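Local coordinates for Per a 4 allergen (PDB 3EBW), which is a major cockroach allergen bound by IgE and, as a lipocalin-like beta barrel, probably carries small hydrophobic ligands, at residues G12-M15 against T16-V19; T45-E48 against N49-Q53; A109-D113 against N114-R118; D132-K135 against A136-E140. All coordinates share one frame; numbering follows the deposited sequence.

Contact 1. Residues G12-M15 against T16-V19; sequences GLDM and TKYV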
loop_
_atom_site.group_PDB
_atom_site.type_symbol
_atom_site.label_atom_id
_atom_site.label_comp_id
_atom_site.label_asym_id
_atom_site.label_seq_id
_atom_site.Cartn_x
_atom_site.Cartn_y
_atom_site.Cartn_z
ATOM N N GLY A 12 20.444 13.285 -18.638
ATOM C CA GLY A 12 21.841 13.363 -18.255
ATOM C C GLY A 12 22.176 12.311 -17.221
ATOM O O GLY A 12 23.153 12.448 -16.487
ATOM N N LEU A 13 21.358 11.260 -17.168
ATOM C CA LEU A 13 21.553 10.183 -16.215
ATOM C C LEU A 13 22.931 9.554 -16.419
ATOM O O LEU A 13 23.317 9.234 -17.527
ATOM C CB LEU A 13 20.446 9.128 -16.368
ATOM C CG LEU A 13 20.603 7.870 -15.498
ATOM C CD1 LEU A 13 20.635 8.242 -14.020
ATOM C CD2 LEU A 13 19.488 6.905 -15.818
ATOM N N ASP A 14 23.663 9.387 -15.330
ATOM C CA ASP A 14 24.996 8.808 -15.371
ATOM C C ASP A 14 25.128 7.778 -14.223
ATOM O O ASP A 14 25.561 8.098 -13.112
ATOM C CB ASP A 14 26.028 9.943 -15.251
ATOM C CG ASP A 14 27.459 9.452 -15.315
ATOM O OD1 ASP A 14 27.680 8.293 -15.710
ATOM O OD2 ASP A 14 28.377 10.225 -14.976
HETATM N N MSE A 15 24.742 6.538 -14.519
HETATM C CA MSE A 15 24.781 5.458 -13.544
HETATM C C MSE A 15 26.127 5.296 -12.883
HETATM O O MSE A 15 26.277 4.530 -11.953
HETATM C CB MSE A 15 24.334 4.138 -14.177
HETATM C CG MSE A 15 22.843 4.105 -14.487
HETATM SE SE MSE A 15 21.722 4.553 -12.932
HETATM C CE MSE A 15 21.615 2.760 -12.205
ATOM N N THR A 16 27.113 6.033 -13.350
ATOM C CA THR A 16 28.418 5.942 -12.748
ATOM C C THR A 16 28.393 6.847 -11.533
ATOM O O THR A 16 29.033 6.560 -10.534
ATOM C CB THR A 16 29.495 6.390 -13.727
ATOM O OG1 THR A 16 29.224 5.806 -15.006
ATOM C CG2 THR A 16 30.858 5.918 -13.262
ATOM N N LYS A 17 27.641 7.938 -11.624
ATOM C CA LYS A 17 27.512 8.877 -10.513
ATOM C C LYS A 17 26.477 8.362 -9.511
ATOM O O LYS A 17 26.253 8.967 -8.461
ATOM C CB LYS A 17 27.066 10.249 -11.020
ATOM C CG LYS A 17 28.141 11.085 -11.692
ATOM C CD LYS A 17 27.555 12.429 -12.108
ATOM C CE LYS A 17 28.575 13.361 -12.715
ATOM N NZ LYS A 17 27.873 14.529 -13.312
ATOM N N TYR A 18 25.842 7.244 -9.850
ATOM C CA TYR A 18 24.823 6.648 -9.004
ATOM C C TYR A 18 25.448 5.597 -8.114
ATOM O O TYR A 18 24.773 4.965 -7.314
ATOM C CB TYR A 18 23.748 5.997 -9.864
ATOM C CG TYR A 18 22.444 5.832 -9.131
ATOM C CD1 TYR A 18 21.634 6.933 -8.863
ATOM C CD2 TYR A 18 22.038 4.583 -8.668
ATOM C CE1 TYR A 18 20.462 6.796 -8.152
ATOM C CE2 TYR A 18 20.873 4.436 -7.960
ATOM C CZ TYR A 18 20.082 5.545 -7.696
ATOM O OH TYR A 18 18.932 5.401 -6.946
ATOM N N VAL A 19 26.746 5.392 -8.286
ATOM C CA VAL A 19 27.475 4.420 -7.493
ATOM C C VAL A 19 27.209 4.676 -6.014
ATOM O O VAL A 19 26.863 5.790 -5.625
ATOM C CB VAL A 19 29.004 4.501 -7.801
ATOM C CG1 VAL A 19 29.827 4.223 -6.548
ATOM C CG2 VAL A 19 29.364 3.481 -8.891
#

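Contact 2. Residues T45-E48 against N49-Q53; sequences TLDE and NGVIQ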
loop_
_atom_site.group_PDB
_atom_site.type_symbol
_atom_site.label_atom_id
_atom_site.label_comp_id
_atom_site.label_asym_id
_atom_site.label_seq_id
_atom_site.Cartn_x
_atom_site.Cartn_y
_atom_site.Cartn_z
ATOM N N THR A 45 28.115 -0.670 -7.298
ATOM C CA THR A 45 29.553 -0.815 -7.327
ATOM C C THR A 45 30.041 -0.909 -8.755
ATOM O O THR A 45 29.470 -1.645 -9.571
ATOM C CB THR A 45 29.904 -2.092 -6.589
ATOM O OG1 THR A 45 29.679 -1.879 -5.191
ATOM C CG2 THR A 45 31.310 -2.538 -6.876
ATOM N N LEU A 46 31.089 -0.147 -9.058
ATOM C CA LEU A 46 31.693 -0.144 -10.388
ATOM C C LEU A 46 32.936 -1.046 -10.428
ATOM O O LEU A 46 33.955 -0.728 -9.833
ATOM C CB LEU A 46 32.077 1.285 -10.771
ATOM C CG LEU A 46 33.081 1.412 -11.919
ATOM C CD1 LEU A 46 32.539 0.837 -13.242
ATOM C CD2 LEU A 46 33.423 2.882 -12.059
ATOM N N ASP A 47 32.848 -2.179 -11.111
ATOM C CA ASP A 47 33.990 -3.087 -11.233
ATOM C C ASP A 47 35.033 -2.542 -12.205
ATOM O O ASP A 47 34.759 -1.613 -12.980
ATOM C CB ASP A 47 33.524 -4.444 -11.733
ATOM C CG ASP A 47 32.336 -4.958 -10.967
ATOM O OD1 ASP A 47 32.196 -4.577 -9.780
ATOM O OD2 ASP A 47 31.561 -5.749 -11.550
ATOM N N GLU A 48 36.229 -3.123 -12.197
ATOM C CA GLU A 48 37.275 -2.631 -13.086
ATOM C C GLU A 48 37.146 -2.988 -14.564
ATOM O O GLU A 48 37.874 -2.452 -15.399
ATOM C CB GLU A 48 38.643 -3.043 -12.562
ATOM C CG GLU A 48 39.277 -1.953 -11.737
ATOM C CD GLU A 48 40.625 -2.351 -11.200
ATOM O OE1 GLU A 48 41.499 -2.711 -12.024
ATOM O OE2 GLU A 48 40.806 -2.307 -9.957
ATOM N N ASN A 49 36.219 -3.881 -14.892
ATOM C CA ASN A 49 36.002 -4.260 -16.275
ATOM C C ASN A 49 34.836 -3.407 -16.803
ATOM O O ASN A 49 34.180 -3.730 -17.814
ATOM C CB ASN A 49 35.689 -5.742 -16.347
ATOM C CG ASN A 49 34.503 -6.106 -15.517
ATOM O OD1 ASN A 49 34.226 -5.447 -14.512
ATOM N ND2 ASN A 49 33.789 -7.154 -15.917
ATOM N N GLY A 50 34.592 -2.313 -16.081
ATOM C CA GLY A 50 33.568 -1.358 -16.442
ATOM C C GLY A 50 32.153 -1.656 -16.008
ATOM O O GLY A 50 31.321 -0.761 -16.001
ATOM N N VAL A 51 31.875 -2.902 -15.650
ATOM C CA VAL A 51 30.532 -3.288 -15.236
ATOM C C VAL A 51 30.044 -2.631 -13.962
ATOM O O VAL A 51 30.763 -2.587 -12.975
ATOM C CB VAL A 51 30.406 -4.810 -15.010
ATOM C CG1 VAL A 51 29.008 -5.130 -14.523
ATOM C CG2 VAL A 51 30.692 -5.568 -16.306
ATOM N N ILE A 52 28.827 -2.097 -13.992
ATOM C CA ILE A 52 28.261 -1.523 -12.781
ATOM C C ILE A 52 27.466 -2.654 -12.142
ATOM O O ILE A 52 26.568 -3.263 -12.741
ATOM C CB ILE A 52 27.338 -0.345 -13.039
ATOM C CG1 ILE A 52 28.149 0.825 -13.595
ATOM C CG2 ILE A 52 26.654 0.054 -11.726
ATOM C CD1 ILE A 52 27.388 2.106 -13.605
ATOM N N GLN A 53 27.819 -2.950 -10.913
ATOM C CA GLN A 53 27.192 -4.045 -10.229
ATOM C C GLN A 53 26.213 -3.536 -9.179
ATOM O O GLN A 53 26.471 -2.527 -8.490
ATOM C CB GLN A 53 28.292 -4.858 -9.583
ATOM C CG GLN A 53 28.083 -6.318 -9.600
ATOM C CD GLN A 53 29.340 -7.015 -9.198
ATOM O OE1 GLN A 53 29.885 -6.758 -8.117
ATOM N NE2 GLN A 53 29.836 -7.895 -10.072
#

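Contact 3. Residues A109-D113 against N114-R118; sequences AGCLD and NDYSR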
loop_
_atom_site.group_PDB
_atom_site.type_symbol
_atom_site.label_atom_id
_atom_site.label_comp_id
_atom_site.label_asym_id
_atom_site.label_seq_id
_atom_site.Cartn_x
_atom_site.Cartn_y
_atom_site.Cartn_z
ATOM N N ALA A 109 11.617 4.595 -10.530
ATOM C CA ALA A 109 10.286 4.020 -10.691
ATOM C C ALA A 109 10.203 2.990 -11.810
ATOM O O ALA A 109 10.846 3.131 -12.833
ATOM C CB ALA A 109 9.266 5.126 -10.931
ATOM N N GLY A 110 9.397 1.953 -11.602
ATOM C CA GLY A 110 9.245 0.914 -12.594
ATOM C C GLY A 110 7.907 0.245 -12.403
ATOM O O GLY A 110 6.986 0.826 -11.843
ATOM N N CYS A 111 7.807 -0.986 -12.879
ATOM C CA CYS A 111 6.596 -1.768 -12.795
ATOM C C CYS A 111 6.979 -3.083 -12.142
ATOM O O CYS A 111 8.155 -3.339 -11.932
ATOM C CB CYS A 111 6.064 -1.989 -14.195
ATOM S SG CYS A 111 5.692 -0.423 -15.060
ATOM N N LEU A 112 6.014 -3.918 -11.782
ATOM C CA LEU A 112 6.384 -5.170 -11.150
ATOM C C LEU A 112 5.694 -6.337 -11.814
ATOM O O LEU A 112 4.483 -6.321 -12.006
ATOM C CB LEU A 112 6.093 -5.113 -9.641
ATOM C CG LEU A 112 7.107 -4.278 -8.826
ATOM C CD1 LEU A 112 6.611 -4.119 -7.411
ATOM C CD2 LEU A 112 8.502 -4.934 -8.825
ATOM N N ASP A 113 6.497 -7.330 -12.193
ATOM C CA ASP A 113 6.025 -8.542 -12.870
ATOM C C ASP A 113 5.532 -8.232 -14.287
ATOM O O ASP A 113 6.248 -7.610 -15.071
ATOM C CB ASP A 113 4.936 -9.216 -12.027
ATOM C CG ASP A 113 5.352 -9.366 -10.565
ATOM O OD1 ASP A 113 6.533 -9.689 -10.312
ATOM O OD2 ASP A 113 4.509 -9.167 -9.668
ATOM N N ASN A 114 4.330 -8.665 -14.638
ATOM C CA ASN A 114 3.819 -8.371 -15.973
ATOM C C ASN A 114 2.802 -7.247 -15.872
ATOM O O ASN A 114 2.219 -6.826 -16.871
ATOM C CB ASN A 114 3.168 -9.614 -16.580
ATOM C CG ASN A 114 4.160 -10.729 -16.821
ATOM O OD1 ASN A 114 4.903 -11.117 -15.918
ATOM N ND2 ASN A 114 4.177 -11.255 -18.040
ATOM N N ASP A 115 2.613 -6.757 -14.651
ATOM C CA ASP A 115 1.656 -5.697 -14.368
ATOM C C ASP A 115 2.210 -4.311 -14.695
ATOM O O ASP A 115 2.629 -3.556 -13.818
ATOM C CB ASP A 115 1.219 -5.792 -12.895
ATOM C CG ASP A 115 -0.060 -5.017 -12.605
ATOM O OD1 ASP A 115 -0.927 -4.933 -13.504
ATOM O OD2 ASP A 115 -0.206 -4.507 -11.470
ATOM N N TYR A 116 2.208 -3.987 -15.979
ATOM C CA TYR A 116 2.694 -2.702 -16.445
ATOM C C TYR A 116 1.670 -1.659 -16.066
ATOM O O TYR A 116 1.936 -0.456 -16.130
ATOM C CB TYR A 116 2.856 -2.722 -17.961
ATOM C CG TYR A 116 3.854 -3.734 -18.452
ATOM C CD1 TYR A 116 3.547 -4.579 -19.512
ATOM C CD2 TYR A 116 5.113 -3.845 -17.863
ATOM C CE1 TYR A 116 4.468 -5.516 -19.981
ATOM C CE2 TYR A 116 6.044 -4.778 -18.323
ATOM C CZ TYR A 116 5.711 -5.609 -19.381
ATOM O OH TYR A 116 6.613 -6.539 -19.836
ATOM N N SER A 117 0.490 -2.135 -15.680
ATOM C CA SER A 117 -0.615 -1.273 -15.278
ATOM C C SER A 117 -0.297 -0.542 -13.974
ATOM O O SER A 117 -0.589 0.651 -13.828
ATOM C CB SER A 117 -1.884 -2.109 -15.107
ATOM O OG SER A 117 -2.972 -1.304 -14.694
ATOM N N ARG A 118 0.330 -1.258 -13.045
ATOM C CA ARG A 118 0.672 -0.711 -11.737
ATOM C C ARG A 118 2.100 -0.151 -11.651
ATOM O O ARG A 118 3.089 -0.899 -11.731
ATOM C CB ARG A 118 0.482 -1.807 -10.677
ATOM C CG ARG A 118 0.032 -1.330 -9.291
ATOM C CD ARG A 118 1.091 -0.496 -8.598
ATOM N NE ARG A 118 0.666 0.009 -7.295
ATOM C CZ ARG A 118 0.295 -0.762 -6.286
ATOM N NH1 ARG A 118 0.289 -2.075 -6.430
ATOM N NH2 ARG A 118 -0.045 -0.217 -5.127
#

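Contact 4. Residues D132-K135 against A136-E140; sequences DATK and AKVNE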
loop_
_atom_site.group_PDB
_atom_site.type_symbol
_atom_site.label_atom_id
_atom_site.label_comp_id
_atom_site.label_asym_id
_atom_site.label_seq_id
_atom_site.Cartn_x
_atom_site.Cartn_y
_atom_site.Cartn_z
ATOM N N ASP A 132 14.086 18.162 6.471
ATOM C CA ASP A 132 12.967 18.895 5.887
ATOM C C ASP A 132 13.312 19.544 4.553
ATOM O O ASP A 132 12.444 19.731 3.703
ATOM C CB ASP A 132 12.443 19.917 6.896
ATOM C CG ASP A 132 11.811 19.245 8.108
ATOM O OD1 ASP A 132 10.680 18.727 7.979
ATOM O OD2 ASP A 132 12.452 19.205 9.181
ATOM N N ALA A 133 14.589 19.853 4.365
ATOM C CA ALA A 133 15.053 20.459 3.123
ATOM C C ALA A 133 14.783 19.529 1.940
ATOM O O ALA A 133 14.001 19.849 1.039
ATOM C CB ALA A 133 16.541 20.749 3.221
ATOM N N THR A 134 15.450 18.378 1.955
ATOM C CA THR A 134 15.313 17.370 0.907
ATOM C C THR A 134 13.834 17.061 0.643
ATOM O O THR A 134 13.333 17.325 -0.450
ATOM C CB THR A 134 16.072 16.060 1.295
ATOM O OG1 THR A 134 17.436 16.368 1.616
ATOM C CG2 THR A 134 16.060 15.070 0.146
ATOM N N LYS A 135 13.145 16.517 1.647
ATOM C CA LYS A 135 11.721 16.179 1.531
ATOM C C LYS A 135 10.980 17.171 0.639
ATOM O O LYS A 135 10.170 16.791 -0.214
ATOM C CB LYS A 135 11.051 16.166 2.910
ATOM C CG LYS A 135 11.104 14.846 3.654
ATOM C CD LYS A 135 9.928 14.765 4.616
ATOM C CE LYS A 135 9.709 13.355 5.147
ATOM N NZ LYS A 135 8.294 13.128 5.582
ATOM N N ALA A 136 11.263 18.449 0.857
ATOM C CA ALA A 136 10.651 19.518 0.085
ATOM C C ALA A 136 10.849 19.247 -1.399
ATOM O O ALA A 136 9.888 19.194 -2.181
ATOM C CB ALA A 136 11.290 20.846 0.458
ATOM N N LYS A 137 12.115 19.072 -1.769
ATOM C CA LYS A 137 12.507 18.816 -3.148
ATOM C C LYS A 137 11.884 17.539 -3.709
ATOM O O LYS A 137 11.355 17.538 -4.829
ATOM C CB LYS A 137 14.034 18.736 -3.238
ATOM C CG LYS A 137 14.563 18.587 -4.643
ATOM C CD LYS A 137 14.077 19.718 -5.525
ATOM C CE LYS A 137 14.689 19.603 -6.895
ATOM N NZ LYS A 137 16.152 19.403 -6.729
ATOM N N VAL A 138 11.943 16.460 -2.924
ATOM C CA VAL A 138 11.406 15.175 -3.354
ATOM C C VAL A 138 9.945 15.301 -3.740
ATOM O O VAL A 138 9.487 14.616 -4.656
ATOM C CB VAL A 138 11.557 14.088 -2.258
ATOM C CG1 VAL A 138 11.056 12.745 -2.769
ATOM C CG2 VAL A 138 12.997 13.948 -1.879
ATOM N N ASN A 139 9.215 16.180 -3.047
ATOM C CA ASN A 139 7.798 16.389 -3.341
ATOM C C ASN A 139 7.637 17.382 -4.462
ATOM O O ASN A 139 6.644 17.375 -5.188
ATOM C CB ASN A 139 7.060 16.878 -2.106
ATOM C CG ASN A 139 6.865 15.789 -1.103
ATOM O OD1 ASN A 139 7.824 15.310 -0.495
ATOM N ND2 ASN A 139 5.624 15.364 -0.935
ATOM N N GLU A 140 8.632 18.247 -4.587
ATOM C CA GLU A 140 8.647 19.231 -5.643
ATOM C C GLU A 140 8.706 18.406 -6.932
ATOM O O GLU A 140 7.995 18.688 -7.902
ATOM C CB GLU A 140 9.891 20.094 -5.489
ATOM C CG GLU A 140 9.949 21.298 -6.381
ATOM C CD GLU A 140 11.292 21.985 -6.288
ATOM O OE1 GLU A 140 11.658 22.433 -5.178
ATOM O OE2 GLU A 140 11.986 22.065 -7.323
#

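Contact 1. Residues G12-M15 against T16-V19
Asp14 and Met15 meet residues 16-19 at the turn that leads the chain into strand 20-27. A type I beta turn runs from Thr16 to Val19. Two backbone bonds link the segments. Lys17 N donates to Asp14 O at 2.6 Å. Tyr18 N reaches Met15 O at 3.5 Å, a weak bond. The carboxylate of Asp14 works over the same bend. Its CG stands anti to the backbone N (chi1 -179°), which carries OD1 to the hydroxyl of Thr16. Thr16 OG1 donates to Asp14 OD1 at 3.0 Å, on the syn side and 27° out of the carboxylate plane. The other oxygen faces the lysine stem: Asp14 OD2 is 3.4 Å from Lys17 CG, the two side chains crossing at about a right angle. Lys17 NZ extends past it, 4.6 Å from Asp14 OD2, too far for a salt bridge, though a weak attraction is possible.

Selenomethionine Met15 and Tyr18 are buried and lie side by side. SE of Met15 is 3.9 Å from Tyr18 CB. It sits obliquely to the ring, 4.7 Å from the centroid, as a Met-aromatic contact. Tyr18 OH bonds Ser106 OG, and the ring stacks on Trp22. An aromatic core around a tryptophan at the start of the first strand is typical of the lipocalin fold, and Trp22 fits its G-x-W motif.

Contact 2. Residues T45-E48 against N49-Q53
Thr45 and Gln53 form an antiparallel hydrogen-bonded pair, and the chain reverses beyond them through a type I turn from Asp47 to Gly50. Thr45 N donates to Gln53 O at 2.8 Å. Gln53 N returns a bond to Thr45 O. Leu46 and Ile52 follow as a non-hydrogen-bonded pair. Asp47 N then bonds Val51 O at 2.8 Å. The turn is closed by Gly50 N, which donates to Asp47 O at 3.2 Å.

Asp47 thus pairs through its N with Val51 O, while its own O takes Gly50 N. Gly50, with positive phi (84°), is the extra residue of a type I turn with a G1 beta bulge. The turn caps the hairpin of strands 40-46 and 52-59, neighbouring strands of the lipocalin barrel.

Leu46 and Ile52 share one face of the hairpin. Leu46 CD1 comes back over the turn, 3.4 Å from Gly50 O, and only loosely approaches Ile52 CG1, at 4.4 Å. Ile52 is buried, with Trp76 and Val73 also against it.

Thr45 and Gln53 occupy the other face. The Asp47 carboxylate lies across the Gln53 amide, their planes 66° apart. Asp47 OD2 is 3.1 Å from Gln53 NE2, but the angle is too poor for a hydrogen bond. The Asn49 side chain folds back over the turn. Its CG lies between the backbone N and the carbonyl carbon (chi1 57°), which brings OD1 close to Asp47 CB.

Contact 3. Residues A109-D113 against N114-R118
Leu112 and Asp115 close a type II' beta turn, and one long, bent bond links the segments across it. Asp115 N donates to Leu112 O at 3.3 Å with an N-H...O angle of 138°. Asp113 takes the second place of the turn, with positive phi (69°). Asp115 is itself the centre of an inverse gamma turn, so the chain bends twice in quick succession.

The covalent link is at Cys111. Its SG forms a disulfide with Cys4 and ties the N-terminal part of the chain to this hairpin end. SG lies anti to the carbonyl carbon (chi1 -60°) and passes 3.9 Å from Tyr116 O.

Van der Waals contacts fill in around the cysteine and the turn. Cys111 CB approaches the edge of the Tyr116 ring, 4.2 Å from CD2. It is also 3.8 Å from Asp115 O. Asn114 O lies over one face of that ring, off centre. Asp115 CB lies 3.4 Å from Leu112 O. The Leu112 side chain is about 4 Å from a bound PE4 molecule, probably from the crystallisation liquor.

The guanidinium of Arg118 is used by the second subunit. Its NH2 hydrogen-bonds Gly50 O and its NH1 bonds Thr16 OG1, both of that subunit.

Residues 113-118 link strand 106-112 to strand 119-125, its antiparallel neighbour in the barrel. They pass through the turn, the short, weakly bonded strand 115-116 and a corner at 117-118. Leu112 packs on Leu120 of strand 119-125.

Contact 4. Residues D132-K135 against A136-E140
Thr134 O accepts from Val138 N at 3.0 Å, a fairly straight bond of 160° at the hydrogen. One residue on, Asn139 N donates to Lys135 O at 3.1 Å. These are the regular i to i+4 bonds of helix 132-142. Such a helix beside the barrel is a regular feature of lipocalins. The first turn is held more loosely. Ala136 N reaches Asp132 O at 3.3 Å and also leans on Ala133 O, both weakly. Lys137 N bonds Ala133 O weakly as well.

Two polar side chains, Thr134 and Lys137, find partners outside the segments. Thr134 OG1 bonds Asp131 OD2, just before the helix. Lys137 NZ makes a weak bond with Tyr105 OH; the chain bends at chi2 and chi4 on its way there.

Between the turns the touching is mostly side chain on backbone. Lys137 CB lies 3.2 Å from Thr134 O, and Val138 CB is 3.7 Å from Lys135 O. One pair of side chains meets directly: Thr134 CG2 and Val138 CG2, 3.8 Å apart, methyl to methyl. They come together because the Thr134 methyl is anti to its own nitrogen while OG1 turns to the N-terminal side (chi1 -54°). The threonine thus offers its methyl along the helix and its hydroxyl to Asp131.

Val138 is buried, and Thr134 rests on Tyr105. Lys135 packs on Phe130 and Leu149, and Asn139 touches Leu149 too. The chemistry implies a helix held mainly by its own backbone, with one methyl-to-methyl contact between its side chains here.

Overall arrangement
Contact 1 and contact 2 touch: Ile52 packs on Met15, and Leu46 on Val19. Contact 1 mixes a buried aromatic side with a polar outer one, whereas contact 2 is a surface hairpin end ruled by backbone bonds. Contact 3 is another hairpin end of the same curled sheet, partly buried, with its centre about 27 Å from that of contact 2. Its links are a disulfide and one long turn bond between the segments. Across the dimer it meets contacts 1 and 2 of the second subunit. Contact 4 stands apart as helix 132-142, its centre about 21 Å or more from the others. It is also superficial, and its bonds stay within one helix.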